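Local coordinates for uncharacterized protein (Bacteroides ovatus, PDB 4E6F) that is of unknown function but belongs to the DUF4468 family and carries a TBP-like fold, a curved antiparallel sheet backed by helices, at residues 8-13 against 142-147; 46-51 against 163-168; 81-86 against 152-157. All coordinates share one frame; numbering follows the deposited sequence.

Contact 1. Residues 8-13 against 142-147; sequences KDDTRY and TKLVRG
Leu144 meets Asp10 and Tyr13 through both methyls of its isobutyl fork. CD1 lies against the carboxylate of Asp10, 3.6 Å from OD2, where the two side chains cross at about a right angle, and also comes up to Tyr13 CB. CD2 lies by the start of Tyr13, with Leu144 CD2 4.0 Å from Tyr13 CB and 3.9 Å from Tyr13 O. The end of the Tyr13 side chain leads away; its nearest apolar touch is through CB, with Leu144 CD1 oblique to the ring. The fork is placed by the first torsion of Leu144, which sets CG beside the backbone N and anti to the carbonyl carbon (chi1 -70°).

The polar link runs through one water. It donates to Asp10 OD2 at 2.7 Å and accepts from Leu144 N at 3.0 Å, joining carboxylate to main chain where the nearest CA atoms, those of Asp10 and Lys143, are still 7.4 Å apart. The other carboxylate oxygen, OD1, forms a salt bridge with Arg153 of helix 149-169, so each oxygen has its own partner and the rotation of the group should be restrained.

A second shell shapes the N-terminal segment. Tyr13 N bonds to Asp10 O at 2.9 Å, closing the short 3-10 turn, and Thr11 OG1 donates to the syn lone pair of Asp9 OD1 at 2.6 Å. Arg12 CG packs on one face of the Tyr13 ring, offset toward the rim, while Tyr13 OH bonds to Asp157 and Tyr13 O to Arg152. Only 134 Å² is buried between the segments, which suits a surface contact: two irregular stretches, the N-terminal loop and the linker between helices 133-136 and 149-169, meet beside the first turns of the long helix that packs on the TBP-like sheet.

Contact 2. Residues 46-51 against 163-168; sequences TKWMDE and FMDVAV
Trp48 reaches from helix 38-54 to helix 149-169 and is the one residue of 46-51 to touch 163-168, using its face on Val166 and its edge on Asp165. The tight part is the face. Val166 CG2 sits over the six-membered ring, 3.6 Å from its centroid and 14° off the ring normal, a CH-pi contact in which CZ2 and CH2 are the nearest ring atoms. The indole stretches across the gap because CG lies anti to the backbone N of Trp48; the CA atoms of Trp48 and Val166 remain 7.4 Å apart, and the side chains bridge the distance between the backbones. Both residues are buried, and Val166 also packs on Phe31 of strand 24-32, which places this half against the sheet.

The other half is polar and more open. Trp48 NE1 donates to Asp165 OD2 over 2.8 Å with an N-H...O angle of 167°, nearly straight. The acceptor lies close to the indole plane, whereas the carboxylate is turned 58° from the ring and is approached on the anti side of OD2. Asp165 is partly exposed, and its OD1 forms a salt bridge with Arg176 in the C-terminal tail, so each oxygen of the carboxylate has a partner.

A leucine in place of Trp48 would probably leave OD2 of Asp165 without its indole N-H and uncover CG2 of Val166, opening a gap between the helices. The chemistry is thus divided by side: dispersion over the ring face toward the sheet, and at its rim a directional bond to an acid that, through its pairing with Arg176, is likely to remain ionised and to be a strong acceptor.

Contact 3. Residues 81-86 against 152-157; sequences IVFSSS and RRKTVD. With NO3 (nitrate ion), chain C.
Strand 81-85 and helix 152-157 run at 137° between their N-to-C directions, with axes 9.1 Å apart at closest approach and the CA atoms of Phe83 and Lys154 7.0 Å apart. Lys154 carries the contact from the helix side. Its CB presses on Ile81 CG2 at 3.5 Å, and its CG comes up to the edge of the Phe83 ring, 3.8 Å from CD1. Further along, CE passes 3.7 Å from Val82 O. Bends at chi2 (-60°) and chi4 curl the chain back, so that its amine reaches a nitrate ion, probably from the crystallisation liquor. In the TBP-like fold this is helix-on-sheet packing: Phe83 also meets Trp151 edge-to-face, and Thr155 rests on Phe117 and Phe27 of neighbouring strands. At Phe83 and Ser84, which both face Asp91, the strand makes a classic beta bulge. Lys154 NZ donates to nitrate O2 at 2.8 Å and weakly to O3. From the preceding helix position Arg153, extended from CG to NE and with its NE already engaged, adds a weak bond from NH1 to O2 at 3.3 Å.

In the fold
From the N terminus, the loop at 8-13 is the first part used, and contact 1 closes the longest span, 128 residues, onto the linker at 142-147 before helix 149-169. Contact 2 starts on helix 38-54 and ends beyond that linker, so it crosses contact 1. Contact 3, from strand 72-85 to the same long helix, is nested inside contact 2 and also crosses contact 1. Contacts 1 and 3 touch through residues of the N-terminal loop, the linker and the long helix, with centres 13 Å apart. Contact 2 lies about 21 Å, centre to centre, from contact 3, sharing helix 149-169, which thereby ties N-terminal loop, sheet and helix 38-54 together.

Contact 1. Residues 8-13 against 142-147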
# COMPACT_ATOMS: atom_id res chain seq x y z
N LYS A 8 -3.23 -11.46 20.41
CA LYS A 8 -3.44 -10.88 19.08
C LYS A 8 -3.43 -11.96 17.99
O LYS A 8 -2.53 -12.80 17.97
CB LYS A 8 -2.37 -9.82 18.74
CG LYS A 8 -2.56 -8.48 19.43
CD LYS A 8 -1.49 -7.49 18.96
CE LYS A 8 -1.54 -6.18 19.71
NZ LYS A 8 -0.44 -5.27 19.30
N ASP A 9 -4.45 -11.94 17.11
CA ASP A 9 -4.54 -12.87 15.99
C ASP A 9 -3.78 -12.23 14.82
O ASP A 9 -4.27 -11.29 14.18
CB ASP A 9 -6.01 -13.17 15.64
CG ASP A 9 -6.18 -14.17 14.50
OD1 ASP A 9 -5.17 -14.76 14.06
OD2 ASP A 9 -7.34 -14.36 14.06
N ASP A 10 -2.55 -12.72 14.59
CA ASP A 10 -1.67 -12.18 13.55
C ASP A 10 -1.61 -13.05 12.29
O ASP A 10 -0.72 -12.86 11.45
CB ASP A 10 -0.25 -12.01 14.14
CG ASP A 10 -0.11 -10.77 15.00
OD1 ASP A 10 -0.88 -9.80 14.79
OD2 ASP A 10 0.79 -10.76 15.86
N THR A 11 -2.60 -13.95 12.11
CA THR A 11 -2.70 -14.85 10.96
C THR A 11 -2.46 -14.10 9.62
O THR A 11 -1.74 -14.60 8.76
CB THR A 11 -4.11 -15.50 10.96
OG1 THR A 11 -4.26 -16.26 12.17
CG2 THR A 11 -4.36 -16.39 9.75
N ARG A 12 -3.06 -12.91 9.46
CA ARG A 12 -2.98 -12.11 8.23
C ARG A 12 -1.54 -11.75 7.86
O ARG A 12 -1.22 -11.64 6.68
CB ARG A 12 -3.78 -10.78 8.44
CG ARG A 12 -3.53 -9.65 7.39
CD ARG A 12 -4.18 -10.06 6.11
NE ARG A 12 -3.87 -9.22 4.95
CZ ARG A 12 -2.99 -9.52 4.00
NH1 ARG A 12 -2.18 -10.55 4.15
NH2 ARG A 12 -2.91 -8.77 2.91
N TYR A 13 -0.69 -11.56 8.86
CA TYR A 13 0.65 -10.98 8.68
C TYR A 13 1.81 -11.97 8.51
O TYR A 13 2.97 -11.56 8.47
CB TYR A 13 0.92 -10.07 9.90
CG TYR A 13 -0.22 -9.11 10.15
CD1 TYR A 13 -0.52 -8.09 9.24
CD2 TYR A 13 -1.03 -9.23 11.28
CE1 TYR A 13 -1.57 -7.21 9.47
CE2 TYR A 13 -2.08 -8.35 11.52
CZ TYR A 13 -2.38 -7.37 10.58
OH TYR A 13 -3.42 -6.50 10.84
N THR A 142 5.88 -18.26 12.23
CA THR A 142 4.66 -18.43 13.04
C THR A 142 4.30 -17.17 13.82
O THR A 142 3.16 -17.03 14.28
CB THR A 142 4.82 -19.61 13.99
OG1 THR A 142 6.00 -19.43 14.78
CG2 THR A 142 4.85 -20.96 13.25
N LYS A 143 5.28 -16.26 14.01
CA LYS A 143 5.04 -15.05 14.75
C LYS A 143 5.78 -13.92 14.11
O LYS A 143 6.83 -14.12 13.51
CB LYS A 143 5.53 -15.17 16.21
CG LYS A 143 4.71 -16.09 17.12
CD LYS A 143 5.32 -16.11 18.54
CE LYS A 143 4.54 -17.01 19.49
NZ LYS A 143 5.29 -17.25 20.77
N LEU A 144 5.26 -12.73 14.32
CA LEU A 144 5.95 -11.50 13.98
C LEU A 144 7.08 -11.27 14.97
O LEU A 144 6.88 -11.45 16.18
CB LEU A 144 4.95 -10.34 14.07
CG LEU A 144 3.88 -10.30 12.99
CD1 LEU A 144 2.84 -9.26 13.33
CD2 LEU A 144 4.51 -9.95 11.63
N VAL A 145 8.26 -10.82 14.49
CA VAL A 145 9.37 -10.42 15.37
C VAL A 145 8.82 -9.25 16.18
O VAL A 145 8.29 -8.31 15.59
CB VAL A 145 10.64 -10.07 14.55
CG1 VAL A 145 11.70 -9.40 15.43
CG2 VAL A 145 11.23 -11.30 13.88
N ARG A 146 8.84 -9.34 17.53
CA ARG A 146 8.10 -8.36 18.32
C ARG A 146 8.47 -6.90 18.06
O ARG A 146 7.56 -6.08 17.99
CB ARG A 146 8.12 -8.65 19.81
CG ARG A 146 9.48 -8.82 20.38
CD ARG A 146 9.40 -9.45 21.76
NE ARG A 146 10.73 -9.64 22.32
CZ ARG A 146 11.54 -10.65 22.00
NH1 ARG A 146 11.13 -11.58 21.13
NH2 ARG A 146 12.73 -10.75 22.56
N GLY A 147 9.76 -6.60 17.89
CA GLY A 147 10.22 -5.23 17.64
C GLY A 147 9.81 -4.69 16.28
O GLY A 147 9.73 -3.47 16.09
O HOH W 1 2.69 -12.64 15.87

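Contact 2. Residues 46-51 against 163-168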
# COMPACT_ATOMS: atom_id res chain seq x y z
N THR A 46 -7.59 6.87 -12.92
CA THR A 46 -6.96 8.20 -12.82
C THR A 46 -7.76 9.04 -11.82
O THR A 46 -7.14 9.70 -10.97
CB THR A 46 -6.81 8.90 -14.17
OG1 THR A 46 -8.06 8.94 -14.83
CG2 THR A 46 -5.76 8.26 -15.06
N LYS A 47 -9.12 9.00 -11.88
CA LYS A 47 -9.95 9.75 -10.95
C LYS A 47 -9.72 9.24 -9.52
O LYS A 47 -9.56 10.03 -8.60
CB LYS A 47 -11.43 9.66 -11.33
CG LYS A 47 -11.81 10.54 -12.52
N TRP A 48 -9.68 7.91 -9.34
CA TRP A 48 -9.46 7.37 -8.01
C TRP A 48 -8.10 7.81 -7.45
O TRP A 48 -8.02 8.30 -6.32
CB TRP A 48 -9.54 5.83 -8.00
CG TRP A 48 -9.03 5.25 -6.70
CD1 TRP A 48 -9.66 5.27 -5.50
CD2 TRP A 48 -7.70 4.75 -6.46
NE1 TRP A 48 -8.82 4.81 -4.51
CE2 TRP A 48 -7.61 4.48 -5.08
CE3 TRP A 48 -6.59 4.48 -7.29
CZ2 TRP A 48 -6.45 3.96 -4.49
CZ3 TRP A 48 -5.43 3.98 -6.70
CH2 TRP A 48 -5.36 3.75 -5.32
N MSE A 49 -7.03 7.61 -8.24
CA MSE A 49 -5.72 7.94 -7.71
C MSE A 49 -5.58 9.43 -7.44
O MSE A 49 -4.98 9.82 -6.44
CB MSE A 49 -4.58 7.46 -8.62
CG MSE A 49 -3.27 7.44 -7.84
SE MSE A 49 -1.71 7.17 -8.94
CE MSE A 49 -2.12 5.37 -9.53
N ASP A 50 -6.16 10.27 -8.32
CA ASP A 50 -6.11 11.71 -8.12
C ASP A 50 -6.76 12.09 -6.78
O ASP A 50 -6.16 12.80 -5.98
CB ASP A 50 -6.81 12.43 -9.28
CG ASP A 50 -6.69 13.94 -9.25
OD1 ASP A 50 -5.67 14.44 -8.74
OD2 ASP A 50 -7.59 14.61 -9.78
N GLU A 51 -7.98 11.59 -6.53
CA GLU A 51 -8.68 11.90 -5.29
C GLU A 51 -7.99 11.27 -4.08
O GLU A 51 -7.87 11.92 -3.03
CB GLU A 51 -10.15 11.44 -5.36
CG GLU A 51 -10.98 12.25 -6.35
CD GLU A 51 -11.08 13.75 -6.10
OE1 GLU A 51 -11.22 14.16 -4.92
OE2 GLU A 51 -11.01 14.52 -7.09
N PHE A 163 -6.26 -1.43 -1.30
CA PHE A 163 -6.89 -2.36 -2.23
C PHE A 163 -8.41 -2.37 -2.05
O PHE A 163 -9.13 -2.51 -3.03
CB PHE A 163 -6.27 -3.75 -2.11
CG PHE A 163 -4.79 -3.75 -2.45
CD1 PHE A 163 -4.29 -2.96 -3.49
CD2 PHE A 163 -3.90 -4.56 -1.76
CE1 PHE A 163 -2.93 -2.95 -3.81
CE2 PHE A 163 -2.53 -4.54 -2.07
CZ PHE A 163 -2.06 -3.74 -3.09
N MSE A 164 -8.89 -2.19 -0.80
CA MSE A 164 -10.32 -2.05 -0.57
C MSE A 164 -10.84 -0.74 -1.23
O MSE A 164 -11.90 -0.75 -1.86
CB MSE A 164 -10.63 -2.05 0.95
CG MSE A 164 -12.11 -1.77 1.29
SE MSE A 164 -13.40 -3.05 0.54
CE MSE A 164 -12.78 -4.66 1.46
N ASP A 165 -10.06 0.36 -1.11
CA ASP A 165 -10.43 1.63 -1.70
C ASP A 165 -10.61 1.49 -3.21
O ASP A 165 -11.56 2.04 -3.77
CB ASP A 165 -9.35 2.67 -1.40
CG ASP A 165 -9.93 4.02 -1.12
OD1 ASP A 165 -10.77 4.13 -0.19
OD2 ASP A 165 -9.59 4.97 -1.85
N VAL A 166 -9.71 0.73 -3.86
CA VAL A 166 -9.79 0.49 -5.30
C VAL A 166 -11.05 -0.33 -5.61
O VAL A 166 -11.76 -0.02 -6.58
CB VAL A 166 -8.52 -0.21 -5.83
CG1 VAL A 166 -8.71 -0.69 -7.27
CG2 VAL A 166 -7.28 0.69 -5.68
N ALA A 167 -11.29 -1.41 -4.83
CA ALA A 167 -12.47 -2.26 -5.07
C ALA A 167 -13.75 -1.41 -5.01
O ALA A 167 -14.64 -1.57 -5.85
CB ALA A 167 -12.53 -3.38 -4.03
N VAL A 168 -13.80 -0.47 -4.05
CA VAL A 168 -14.94 0.46 -3.88
C VAL A 168 -15.04 1.39 -5.11
O VAL A 168 -16.15 1.65 -5.60
CB VAL A 168 -14.85 1.25 -2.54
CG1 VAL A 168 -15.92 2.34 -2.44
CG2 VAL A 168 -14.94 0.30 -1.35

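Contact 3. Residues 81-86 against 152-157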
# COMPACT_ATOMS: atom_id res chain seq x y z
N ILE A 81 1.63 7.02 9.27
CA ILE A 81 1.09 5.73 9.71
C ILE A 81 1.17 5.76 11.24
O ILE A 81 2.27 5.88 11.77
CB ILE A 81 1.80 4.50 9.10
CG1 ILE A 81 1.45 4.35 7.59
CG2 ILE A 81 1.41 3.23 9.87
CD1 ILE A 81 2.26 3.25 6.93
N VAL A 82 0.03 5.69 11.92
CA VAL A 82 0.04 5.73 13.39
C VAL A 82 0.14 4.31 13.94
O VAL A 82 -0.67 3.46 13.60
CB VAL A 82 -1.20 6.48 13.93
CG1 VAL A 82 -1.30 6.42 15.47
CG2 VAL A 82 -1.18 7.93 13.44
N PHE A 83 1.09 4.08 14.88
CA PHE A 83 1.23 2.77 15.53
C PHE A 83 0.34 2.70 16.77
O PHE A 83 -0.34 1.71 17.01
CB PHE A 83 2.69 2.53 15.93
CG PHE A 83 3.63 2.50 14.75
CD1 PHE A 83 3.42 1.63 13.69
CD2 PHE A 83 4.73 3.36 14.70
CE1 PHE A 83 4.31 1.59 12.61
CE2 PHE A 83 5.62 3.32 13.62
CZ PHE A 83 5.41 2.42 12.59
N SER A 84 0.41 3.75 17.60
CA SER A 84 -0.33 3.81 18.85
C SER A 84 -0.33 5.22 19.39
O SER A 84 0.48 6.06 18.98
CB SER A 84 0.25 2.85 19.88
OG SER A 84 1.58 3.22 20.18
N SER A 85 -1.26 5.45 20.28
CA SER A 85 -1.34 6.74 20.94
C SER A 85 -1.84 6.53 22.36
O SER A 85 -2.61 5.60 22.67
CB SER A 85 -2.24 7.71 20.16
OG SER A 85 -3.59 7.63 20.58
N SER A 86 -1.31 7.34 23.29
CA SER A 86 -1.67 7.37 24.70
C SER A 86 -1.85 8.83 25.09
O SER A 86 -1.53 9.68 24.25
CB SER A 86 -0.60 6.68 25.55
OG SER A 86 0.63 7.39 25.48
N ARG A 152 5.29 -4.11 10.34
CA ARG A 152 4.72 -5.06 9.40
C ARG A 152 3.18 -5.04 9.44
O ARG A 152 2.54 -4.99 8.38
CB ARG A 152 5.27 -6.45 9.68
CG ARG A 152 4.70 -7.51 8.72
CD ARG A 152 5.69 -8.64 8.51
NE ARG A 152 5.09 -9.80 7.84
CZ ARG A 152 5.73 -10.57 6.96
NH1 ARG A 152 6.94 -10.23 6.53
NH2 ARG A 152 5.14 -11.65 6.46
N ARG A 153 2.57 -5.06 10.65
CA ARG A 153 1.11 -5.00 10.72
C ARG A 153 0.55 -3.75 10.05
O ARG A 153 -0.41 -3.84 9.28
CB ARG A 153 0.63 -4.98 12.18
CG ARG A 153 0.73 -6.29 12.90
CD ARG A 153 -0.14 -6.25 14.16
NE ARG A 153 0.25 -7.31 15.09
CZ ARG A 153 1.08 -7.17 16.12
NH1 ARG A 153 1.59 -5.97 16.42
NH2 ARG A 153 1.38 -8.21 16.89
N LYS A 154 1.07 -2.57 10.44
CA LYS A 154 0.48 -1.33 9.95
C LYS A 154 0.73 -1.13 8.46
O LYS A 154 -0.14 -0.54 7.80
CB LYS A 154 0.92 -0.12 10.80
CG LYS A 154 0.43 -0.21 12.26
CD LYS A 154 -1.08 -0.28 12.40
CE LYS A 154 -1.55 -0.12 13.82
NZ LYS A 154 -1.68 -1.42 14.53
N THR A 155 1.85 -1.64 7.92
CA THR A 155 2.08 -1.50 6.47
C THR A 155 1.14 -2.45 5.70
O THR A 155 0.55 -2.06 4.69
CB THR A 155 3.54 -1.71 6.08
OG1 THR A 155 4.35 -0.83 6.87
CG2 THR A 155 3.79 -1.41 4.58
N VAL A 156 1.00 -3.69 6.18
CA VAL A 156 0.07 -4.64 5.55
C VAL A 156 -1.37 -4.07 5.62
O VAL A 156 -2.09 -4.12 4.61
CB VAL A 156 0.17 -6.07 6.17
CG1 VAL A 156 -0.98 -6.98 5.70
CG2 VAL A 156 1.53 -6.71 5.85
N ASP A 157 -1.78 -3.51 6.78
CA ASP A 157 -3.12 -2.91 6.90
C ASP A 157 -3.28 -1.76 5.91
O ASP A 157 -4.36 -1.60 5.33
CB ASP A 157 -3.39 -2.39 8.33
CG ASP A 157 -3.48 -3.48 9.38
OD1 ASP A 157 -3.53 -4.67 9.00
OD2 ASP A 157 -3.49 -3.14 10.59
N NO3 C . 1.07 -2.35 16.31
O1 NO3 C . 1.75 -2.85 17.20
O2 NO3 C . 0.45 -3.00 15.50
O3 NO3 C . 1.02 -1.02 16.23